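Alkaline phosphatase D (Bacillus subtilis, PDB 2YEQ) hydrolyses phosphate monoesters to an alcohol and phosphate and is described as a phosphodiesterase, with iron and calcium in its active site. Local coordinates at residues 120-125 / 408-413; 149-154 / 208-213; 276-281 / 328-333. All coordinates share one frame; numbering follows the deposited sequence.

Interaction 1: residues 120-125 / 408-413. With FE (Fe (III) ion), chain B.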
loop_
_atom_site.group_PDB
_atom_site.type_symbol
_atom_site.label_atom_id
_atom_site.label_comp_id
_atom_site.label_asym_id
_atom_site.label_seq_id
_atom_site.Cartn_x
_atom_site.Cartn_y
_atom_site.Cartn_z
ATOM N N ALA A 120 -10.697 3.158 -0.606
ATOM C CA ALA A 120 -10.293 1.919 0.004
ATOM C C ALA A 120 -8.764 1.957 0.093
ATOM O O ALA A 120 -8.120 2.684 -0.684
ATOM C CB ALA A 120 -10.721 0.710 -0.825
ATOM N N PHE A 121 -8.214 1.201 1.035
ATOM C CA PHE A 121 -6.755 0.987 1.055
ATOM C C PHE A 121 -6.413 -0.466 1.255
ATOM O O PHE A 121 -7.129 -1.231 1.919
ATOM C CB PHE A 121 -6.017 1.950 2.011
ATOM C CG PHE A 121 -6.266 1.731 3.459
ATOM C CD1 PHE A 121 -5.449 0.895 4.194
ATOM C CD2 PHE A 121 -7.267 2.445 4.123
ATOM C CE1 PHE A 121 -5.614 0.737 5.554
ATOM C CE2 PHE A 121 -7.448 2.298 5.504
ATOM C CZ PHE A 121 -6.636 1.431 6.214
ATOM N N ALA A 122 -5.300 -0.850 0.633
ATOM C CA ALA A 122 -4.902 -2.230 0.571
ATOM C C ALA A 122 -3.381 -2.341 0.729
ATOM O O ALA A 122 -2.657 -1.383 0.481
ATOM C CB ALA A 122 -5.308 -2.785 -0.796
ATOM N N SER A 123 -2.930 -3.516 1.123
ATOM C CA SER A 123 -1.500 -3.843 1.142
ATOM C C SER A 123 -1.343 -5.335 1.097
ATOM O O SER A 123 -2.307 -6.073 1.310
ATOM C CB SER A 123 -0.869 -3.294 2.431
ATOM O OG SER A 123 -1.376 -3.981 3.550
ATOM N N CYS A 124 -0.119 -5.797 0.827
ATOM C CA CYS A 124 0.302 -7.167 1.156
ATOM C C CYS A 124 -0.463 -8.281 0.417
ATOM O O CYS A 124 -1.346 -8.992 0.958
ATOM C CB CYS A 124 0.340 -7.392 2.678
ATOM S SG CYS A 124 1.585 -6.334 3.577
ATOM N N GLN A 125 -0.050 -8.479 -0.825
ATOM C CA GLN A 125 -0.740 -9.389 -1.729
ATOM C C GLN A 125 0.140 -10.532 -2.246
ATOM O O GLN A 125 0.178 -10.787 -3.447
ATOM C CB GLN A 125 -1.349 -8.598 -2.888
ATOM C CG GLN A 125 -0.398 -7.727 -3.692
ATOM C CD GLN A 125 -1.095 -6.620 -4.394
ATOM O OE1 GLN A 125 -2.074 -6.050 -3.875
ATOM N NE2 GLN A 125 -0.591 -6.257 -5.573
ATOM N N THR A 408 -5.636 -5.212 7.192
ATOM C CA THR A 408 -5.182 -6.555 6.890
ATOM C C THR A 408 -4.571 -6.657 5.476
ATOM O O THR A 408 -4.611 -5.721 4.687
ATOM C CB THR A 408 -6.352 -7.509 7.014
ATOM O OG1 THR A 408 -5.909 -8.863 6.929
ATOM C CG2 THR A 408 -7.449 -7.186 5.975
ATOM N N SER A 409 -4.030 -7.814 5.174
ATOM C CA SER A 409 -3.440 -8.073 3.875
ATOM C C SER A 409 -4.501 -8.600 2.884
ATOM O O SER A 409 -5.484 -9.235 3.293
ATOM C CB SER A 409 -2.380 -9.124 4.053
ATOM O OG SER A 409 -2.864 -10.211 4.829
ATOM N N ILE A 410 -4.274 -8.324 1.604
ATOM C CA ILE A 410 -5.080 -8.874 0.499
ATOM C C ILE A 410 -4.992 -10.389 0.499
ATOM O O ILE A 410 -6.017 -11.073 0.351
ATOM C CB ILE A 410 -4.617 -8.276 -0.838
ATOM C CG1 ILE A 410 -4.970 -6.794 -0.907
ATOM C CG2 ILE A 410 -5.158 -9.063 -2.041
ATOM C CD1 ILE A 410 -6.490 -6.477 -1.233
ATOM N N THR A 411 -3.774 -10.937 0.656
ATOM C CA THR A 411 -3.568 -12.381 0.790
ATOM C C THR A 411 -2.480 -12.849 1.768
ATOM O O THR A 411 -2.522 -13.978 2.218
ATOM C CB THR A 411 -3.130 -12.999 -0.564
ATOM O OG1 THR A 411 -2.054 -12.210 -1.095
ATOM C CG2 THR A 411 -4.331 -13.051 -1.556
ATOM N N SER A 412 -1.468 -12.029 2.033
ATOM C CA SER A 412 -0.273 -12.516 2.761
ATOM C C SER A 412 -0.688 -13.124 4.077
ATOM O O SER A 412 -1.467 -12.525 4.832
ATOM C CB SER A 412 0.728 -11.387 3.011
ATOM O OG SER A 412 1.042 -10.737 1.810
ATOM N N GLY A 413 -0.229 -14.351 4.296
ATOM C CA GLY A 413 -0.498 -15.083 5.525
ATOM C C GLY A 413 -1.570 -16.139 5.403
ATOM O O GLY A 413 -1.675 -17.019 6.251
HETATM FE FE FE B . 3.437 -8.026 3.581
HETATM O O HOH W 1 -5.922 -2.719 3.939
HETATM O O HOH W 2 -5.395 -4.992 2.253
#
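S123 and C124, just past the end of strand 117-122, turn their carbonyls toward the backbone amides of I410, T411 and S412 in the loop that follows strand 400-406. I410 N donates to S123 O at 3.0 Å, nearly along the C=O axis. The next carbonyl, C124 O, takes two donors: T411 N lies in its carbonyl plane at 3.1 Å, whereas S412 N stands above that plane. Three successive N-H groups thus grip two successive carbonyl oxygens, and S409 CA adds a weaker C-H contact to S123 O. Upstream, a water accepts from S123 N and probably donates to T408 O, linking the two segments.

Side chains fill in around this backbone clasp. I410 uses its two branches separately: CD1 rests on A122 CB at 3.9 Å, while CG2 lies against Q125 CB, and A134 and Y135 of helix 133-138 pack on I410. The amide of Q125 is engaged by Y135, H148 and the carbonyl of Y152. S409 CB packs on C124 CB, and within the loop S409 OG donates to S412 O, on a lone pair, at 2.7 Å. T411 OG1 reaches the carbonyl of Q126, and S412 OG hydrogen-bonds the iron-bound oxygen of Y154.

C124 sits at a positive phi of 64°, with SG anti to the carbonyl carbon (chi1 -63°), a conformation that points sulfur and carbonyl to different partners. C124 SG binds the iron at 2.5 Å, beside D151, Y154 and H382. The chemistry is that of a second shell: the 408-413 loop contributes no ligand to the iron, yet its amides hold the main chain of a residue that does, which probably helps fix the direction from which sulfur approaches the metal.

Interaction 2: residues 149-154 / 208-213. With CA (calcium ion), chain C; FE (Fe (III) ion), chain B; CA (calcium ion), chain D.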
loop_
_atom_site.group_PDB
_atom_site.type_symbol
_atom_site.label_atom_id
_atom_site.label_comp_id
_atom_site.label_asym_id
_atom_site.label_seq_id
_atom_site.Cartn_x
_atom_site.Cartn_y
_atom_site.Cartn_z
ATOM N N LEU A 149 -0.545 0.562 0.053
ATOM C CA LEU A 149 0.403 0.964 1.104
ATOM C C LEU A 149 1.633 0.058 1.204
ATOM O O LEU A 149 2.407 0.176 2.164
ATOM C CB LEU A 149 -0.286 0.989 2.466
ATOM C CG LEU A 149 -1.501 1.924 2.572
ATOM C CD1 LEU A 149 -2.049 1.887 4.015
ATOM C CD2 LEU A 149 -1.190 3.336 2.115
ATOM N N GLY A 150 1.783 -0.867 0.257
ATOM C CA GLY A 150 3.062 -1.626 0.089
ATOM C C GLY A 150 2.899 -3.128 -0.023
ATOM O O GLY A 150 1.807 -3.673 0.165
ATOM N N ASP A 151 4.034 -3.794 -0.287
ATOM C CA ASP A 151 4.109 -5.192 -0.577
ATOM C C ASP A 151 3.126 -5.521 -1.708
ATOM O O ASP A 151 2.388 -6.485 -1.643
ATOM C CB ASP A 151 3.868 -6.048 0.656
ATOM C CG ASP A 151 4.973 -5.920 1.714
ATOM O OD1 ASP A 151 5.903 -5.120 1.539
ATOM O OD2 ASP A 151 4.845 -6.619 2.766
ATOM N N TYR A 152 3.154 -4.684 -2.736
ATOM C CA TYR A 152 2.420 -4.941 -3.966
ATOM C C TYR A 152 2.958 -6.159 -4.717
ATOM O O TYR A 152 2.181 -6.865 -5.372
ATOM C CB TYR A 152 2.473 -3.715 -4.846
ATOM C CG TYR A 152 1.567 -3.739 -6.048
ATOM C CD1 TYR A 152 1.930 -4.421 -7.202
ATOM C CD2 TYR A 152 0.357 -3.034 -6.051
ATOM C CE1 TYR A 152 1.103 -4.422 -8.337
ATOM C CE2 TYR A 152 -0.484 -3.031 -7.196
ATOM C CZ TYR A 152 -0.095 -3.732 -8.328
ATOM O OH TYR A 152 -0.897 -3.744 -9.443
ATOM N N ILE A 153 4.280 -6.379 -4.660
ATOM C CA ILE A 153 4.886 -7.660 -5.034
ATOM C C ILE A 153 5.724 -8.171 -3.878
ATOM O O ILE A 153 6.012 -7.406 -2.960
ATOM C CB ILE A 153 5.813 -7.559 -6.274
ATOM C CG1 ILE A 153 7.018 -6.641 -5.989
ATOM C CG2 ILE A 153 5.029 -7.084 -7.509
ATOM C CD1 ILE A 153 8.184 -6.811 -6.989
ATOM N N TYR A 154 6.064 -9.465 -3.916
ATOM C CA TYR A 154 7.049 -10.067 -3.028
ATOM C C TYR A 154 8.173 -10.608 -3.932
ATOM O O TYR A 154 7.932 -10.927 -5.109
ATOM C CB TYR A 154 6.458 -11.185 -2.153
ATOM C CG TYR A 154 5.558 -10.666 -1.040
ATOM C CD1 TYR A 154 4.321 -10.065 -1.336
ATOM C CD2 TYR A 154 5.959 -10.723 0.284
ATOM C CE1 TYR A 154 3.501 -9.564 -0.343
ATOM C CE2 TYR A 154 5.142 -10.225 1.313
ATOM C CZ TYR A 154 3.923 -9.627 0.988
ATOM O OH TYR A 154 3.099 -9.151 1.966
ATOM N N TRP A 208 5.186 2.270 -1.626
ATOM C CA TRP A 208 5.733 0.913 -1.472
ATOM C C TRP A 208 6.088 0.666 -0.021
ATOM O O TRP A 208 6.156 1.601 0.761
ATOM C CB TRP A 208 6.987 0.725 -2.351
ATOM C CG TRP A 208 8.005 1.800 -2.256
ATOM C CD1 TRP A 208 8.430 2.452 -1.133
ATOM C CD2 TRP A 208 8.752 2.351 -3.347
ATOM N NE1 TRP A 208 9.392 3.385 -1.469
ATOM C CE2 TRP A 208 9.609 3.337 -2.817
ATOM C CE3 TRP A 208 8.794 2.089 -4.720
ATOM C CZ2 TRP A 208 10.475 4.079 -3.614
ATOM C CZ3 TRP A 208 9.645 2.826 -5.513
ATOM C CH2 TRP A 208 10.491 3.811 -4.953
ATOM N N ASP A 209 6.328 -0.585 0.321
ATOM C CA ASP A 209 6.975 -0.938 1.579
ATOM C C ASP A 209 8.236 -1.743 1.228
ATOM O O ASP A 209 8.940 -1.363 0.280
ATOM C CB ASP A 209 6.040 -1.688 2.548
ATOM C CG ASP A 209 6.621 -1.783 3.972
ATOM O OD1 ASP A 209 7.284 -0.802 4.425
ATOM O OD2 ASP A 209 6.447 -2.878 4.620
ATOM N N ASP A 210 8.530 -2.820 1.942
ATOM C CA ASP A 210 9.841 -3.499 1.762
ATOM C C ASP A 210 9.885 -4.475 0.611
ATOM O O ASP A 210 10.890 -4.529 -0.098
ATOM C CB ASP A 210 10.357 -4.193 3.040
ATOM C CG ASP A 210 9.335 -5.066 3.720
ATOM O OD1 ASP A 210 8.102 -4.855 3.517
ATOM O OD2 ASP A 210 9.746 -5.977 4.479
ATOM N N HIS A 211 8.806 -5.240 0.416
ATOM C CA HIS A 211 8.843 -6.349 -0.507
ATOM C C HIS A 211 8.834 -5.985 -1.984
ATOM O O HIS A 211 9.108 -6.850 -2.823
ATOM C CB HIS A 211 7.777 -7.365 -0.172
ATOM C CG HIS A 211 8.095 -8.206 1.025
ATOM N ND1 HIS A 211 9.087 -9.169 1.022
ATOM C CD2 HIS A 211 7.505 -8.274 2.244
ATOM C CE1 HIS A 211 9.079 -9.802 2.185
ATOM N NE2 HIS A 211 8.144 -9.264 2.951
ATOM N N GLU A 212 8.591 -4.713 -2.310
ATOM C CA GLU A 212 8.854 -4.236 -3.655
ATOM C C GLU A 212 10.371 -4.312 -4.007
ATOM O O GLU A 212 10.724 -4.225 -5.181
ATOM C CB GLU A 212 8.396 -2.805 -3.799
ATOM C CG GLU A 212 6.882 -2.698 -4.004
ATOM C CD GLU A 212 6.044 -2.543 -2.728
ATOM O OE1 GLU A 212 6.522 -2.760 -1.579
ATOM O OE2 GLU A 212 4.833 -2.209 -2.909
ATOM N N VAL A 213 11.233 -4.399 -2.980
ATOM C CA VAL A 213 12.679 -4.639 -3.175
ATOM C C VAL A 213 13.093 -5.921 -2.519
ATOM O O VAL A 213 13.371 -6.916 -3.199
ATOM C CB VAL A 213 13.552 -3.481 -2.693
ATOM C CG1 VAL A 213 15.034 -3.703 -3.215
ATOM C CG2 VAL A 213 13.000 -2.141 -3.156
HETATM CA CA CA C . 5.948 -5.115 4.455
HETATM FE FE FE B . 3.437 -8.026 3.581
HETATM CA CA CA D . 8.967 -7.407 6.079
HETATM O O HOH W 3 3.745 -4.023 3.705
HETATM O O HOH W 4 8.255 -8.917 7.557
HETATM O O HOH W 5 8.107 -5.611 7.349
#
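A single carboxylate oxygen, D151 OD2, bridges two different metals, lying 2.1 Å from the iron and 2.5 Å from a calcium to which D209 and D210 of the facing loop also bind. The G150-D151 and D209-D210-H211-E212 runs are the metal-binding loops of a calcineurin-like metallophosphoesterase. D210 bridges as well, OD1 on the shared calcium and OD2 on the second one, which N215 and N216 help to hold. The other oxygen of D151 is tied by H211 N, which meets OD1 from above the carboxylate plane at 3.1 Å.

Y154 brings its OH to the iron at 2.0 Å, and S412 bonds that oxygen too. The Y154 ring lies obliquely over one face of the H211 imidazole, centroids 4.3 Å apart and planes at 31°, while D151 OD2 sits at the imidazole edge. The backbone angles of G150 suit only glycine, and a CB would also collide with D209 CB.

E212 bends at CG (chi2 91°), folding its carboxylate back against the facing loop. OE2 takes Y152 N at 3.0 Å, and OE1 is held between D151 N and D209 N, which approach it from opposite faces of the carboxylate plane.

Interaction 3: residues 276-281 / 328-333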
loop_
_atom_site.group_PDB
_atom_site.type_symbol
_atom_site.label_atom_id
_atom_site.label_comp_id
_atom_site.label_asym_id
_atom_site.label_seq_id
_atom_site.Cartn_x
_atom_site.Cartn_y
_atom_site.Cartn_z
ATOM N N LEU A 276 3.546 8.856 2.568
ATOM C CA LEU A 276 4.893 8.781 3.082
ATOM C C LEU A 276 5.674 7.626 2.450
ATOM O O LEU A 276 5.094 6.687 1.807
ATOM C CB LEU A 276 4.869 8.583 4.596
ATOM C CG LEU A 276 4.021 9.572 5.418
ATOM C CD1 LEU A 276 4.198 9.304 6.928
ATOM C CD2 LEU A 276 4.320 11.014 5.060
ATOM N N ASP A 277 6.989 7.705 2.657
ATOM C CA ASP A 277 7.946 6.664 2.272
ATOM C C ASP A 277 8.853 6.410 3.463
ATOM O O ASP A 277 9.768 7.184 3.736
ATOM C CB ASP A 277 8.703 7.154 1.030
ATOM C CG ASP A 277 9.733 6.131 0.488
ATOM O OD1 ASP A 277 9.969 5.076 1.111
ATOM O OD2 ASP A 277 10.275 6.434 -0.593
ATOM N N THR A 278 8.572 5.332 4.188
ATOM C CA THR A 278 9.284 5.008 5.398
ATOM C C THR A 278 10.361 3.937 5.182
ATOM O O THR A 278 10.890 3.410 6.155
ATOM C CB THR A 278 8.308 4.549 6.516
ATOM O OG1 THR A 278 7.591 3.362 6.106
ATOM C CG2 THR A 278 7.295 5.704 6.877
ATOM N N ARG A 279 10.642 3.598 3.918
ATOM C CA ARG A 279 11.718 2.663 3.568
ATOM C C ARG A 279 12.952 3.317 3.005
ATOM O O ARG A 279 14.062 2.918 3.366
ATOM C CB ARG A 279 11.265 1.634 2.519
ATOM C CG ARG A 279 10.407 0.550 3.072
ATOM C CD ARG A 279 11.091 -0.375 4.006
ATOM N NE ARG A 279 10.094 -1.164 4.713
ATOM C CZ ARG A 279 10.298 -1.893 5.803
ATOM N NH1 ARG A 279 11.520 -2.026 6.360
ATOM N NH2 ARG A 279 9.270 -2.507 6.361
ATOM N N GLN A 280 12.775 4.233 2.059
ATOM C CA GLN A 280 13.881 4.675 1.205
ATOM C C GLN A 280 15.004 5.456 1.961
ATOM O O GLN A 280 16.172 5.515 1.491
ATOM C CB GLN A 280 13.341 5.525 0.068
ATOM C CG GLN A 280 14.378 5.893 -0.995
ATOM C CD GLN A 280 13.791 6.615 -2.175
ATOM O OE1 GLN A 280 12.546 6.766 -2.315
ATOM N NE2 GLN A 280 14.658 7.062 -3.046
ATOM N N TYR A 281 14.623 6.081 3.076
ATOM C CA TYR A 281 15.497 6.975 3.814
ATOM C C TYR A 281 15.735 6.545 5.252
ATOM O O TYR A 281 16.522 7.180 5.952
ATOM C CB TYR A 281 14.935 8.387 3.812
ATOM C CG TYR A 281 14.359 8.825 2.497
ATOM C CD1 TYR A 281 15.173 9.212 1.438
ATOM C CD2 TYR A 281 12.976 8.847 2.304
ATOM C CE1 TYR A 281 14.627 9.602 0.223
ATOM C CE2 TYR A 281 12.430 9.235 1.116
ATOM C CZ TYR A 281 13.243 9.615 0.066
ATOM O OH TYR A 281 12.638 10.017 -1.121
ATOM N N LEU A 328 -2.077 10.513 7.197
ATOM C CA LEU A 328 -0.781 9.902 6.911
ATOM C C LEU A 328 -1.021 8.537 6.263
ATOM O O LEU A 328 -1.403 7.592 6.912
ATOM C CB LEU A 328 0.045 9.726 8.192
ATOM C CG LEU A 328 0.388 10.936 9.061
ATOM C CD1 LEU A 328 1.532 10.559 10.063
ATOM C CD2 LEU A 328 0.710 12.110 8.204
ATOM N N ALA A 329 -0.841 8.465 4.962
ATOM C CA ALA A 329 -0.987 7.205 4.242
ATOM C C ALA A 329 0.408 6.602 4.198
ATOM O O ALA A 329 1.258 7.098 3.465
ATOM C CB ALA A 329 -1.477 7.468 2.845
ATOM N N GLN A 330 0.624 5.541 4.954
ATOM C CA GLN A 330 1.979 5.027 5.144
ATOM C C GLN A 330 1.980 3.537 5.407
ATOM O O GLN A 330 0.943 2.878 5.253
ATOM C CB GLN A 330 2.708 5.847 6.228
ATOM C CG GLN A 330 2.058 5.816 7.601
ATOM C CD GLN A 330 2.553 4.678 8.438
ATOM O OE1 GLN A 330 3.773 4.474 8.580
ATOM N NE2 GLN A 330 1.629 3.886 8.950
ATOM N N GLN A 331 3.144 2.984 5.783
ATOM C CA GLN A 331 3.390 1.559 5.653
ATOM C C GLN A 331 3.208 0.717 6.871
ATOM O O GLN A 331 2.727 -0.427 6.779
ATOM C CB GLN A 331 4.845 1.345 5.168
ATOM C CG GLN A 331 5.146 1.855 3.772
ATOM C CD GLN A 331 5.218 3.361 3.634
ATOM O OE1 GLN A 331 5.497 4.099 4.594
ATOM N NE2 GLN A 331 4.997 3.838 2.398
ATOM N N ILE A 332 3.661 1.228 8.018
ATOM C CA ILE A 332 3.943 0.384 9.164
ATOM C C ILE A 332 3.222 0.828 10.457
ATOM O O ILE A 332 2.770 1.960 10.596
ATOM C CB ILE A 332 5.486 0.314 9.410
ATOM C CG1 ILE A 332 6.095 1.707 9.379
ATOM C CG2 ILE A 332 6.190 -0.631 8.371
ATOM C CD1 ILE A 332 7.491 1.803 10.040
ATOM N N PHE A 333 3.125 -0.096 11.389
ATOM C CA PHE A 333 2.356 0.103 12.624
ATOM C C PHE A 333 2.836 1.332 13.410
ATOM O O PHE A 333 3.990 1.405 13.844
ATOM C CB PHE A 333 2.424 -1.157 13.448
ATOM C CG PHE A 333 1.237 -1.384 14.358
ATOM C CD1 PHE A 333 1.073 -0.643 15.516
ATOM C CD2 PHE A 333 0.326 -2.388 14.084
ATOM C CE1 PHE A 333 -0.028 -0.881 16.379
ATOM C CE2 PHE A 333 -0.744 -2.642 14.946
ATOM C CZ PHE A 333 -0.918 -1.873 16.082
#
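Two neighbouring parallel strands of the seven-stranded mixed sheet, 271-275 and 325-329, leave the sheet at their C-terminal ends, and L276 and A329 make the last rung between them. L276 N donates to A329 O at 3.0 Å, extending the parallel ladder by one bond. Beyond it the backbones separate, and the side chain of Q331 takes over the pairing.

Bent at its second torsion (chi2 72°), Q331 presents both ends of its amide to the loop opposite. NE2 gives L276 O a nearly straight bond of 2.9 Å, the acceptor lying in the amide plane although the donor stands 43° above the carbonyl plane; L276 O is also bonded by T207. OE1 accepts from T278 OG1 at 2.7 Å and, more weakly, from T278 N. An alanine in place of Q331 removes both amide ends, and would probably leave T278 OG1 without its acceptor and open a gap between the diverging chains.

Beside the Q331 amide, L276 CD1 packs on Q330 CB at 3.8 Å and more loosely on L328, with W313 of helix 308-320 alongside. Q330 folds its own amide onto the backbone of I332, two residues on, Q330 NE2 meeting I332 O at 2.8 Å. D277 OD1 accepts from R279 N and Q280 N on the same face of its carboxylate, the bond from R279 N closing an Asx turn and that from Q280 N an Asx motif. R279, brushed by I332 CG2 near NH2, then reaches D209 and D350 in salt bridges, the nearest atoms of its side chain about 5 Å from a calcium and from a bound phosphate.

Such loops, leaving the C-terminal ends of parallel strands to surround the metals, are typical of the calcineurin-like metallophosphoesterase fold.

In the fold
The three contacts form a series beside the iron-calcium site, with interaction 2 in the middle, its centre about 11 Å from those of interactions 1 and 3. Interactions 1 and 2 share the iron and are joined by two probable hydrogen bonds, S412 OG to Y154 OH (2.6 Å) and Q125 NE2 to Y152 O (2.8 Å). Interaction 3 meets interaction 2 through the salt bridge between R279 NE and D209 OD1 (2.8 Å), and probably through W208 NE1 bonding D277 OD1 (3.1 Å). Interactions 1 and 3 do not touch; their nearest atoms are about 6 Å apart. A phosphate, probably from the crystallisation liquor, lies close to side chains from all three, nearest atoms about 3 Å from D151.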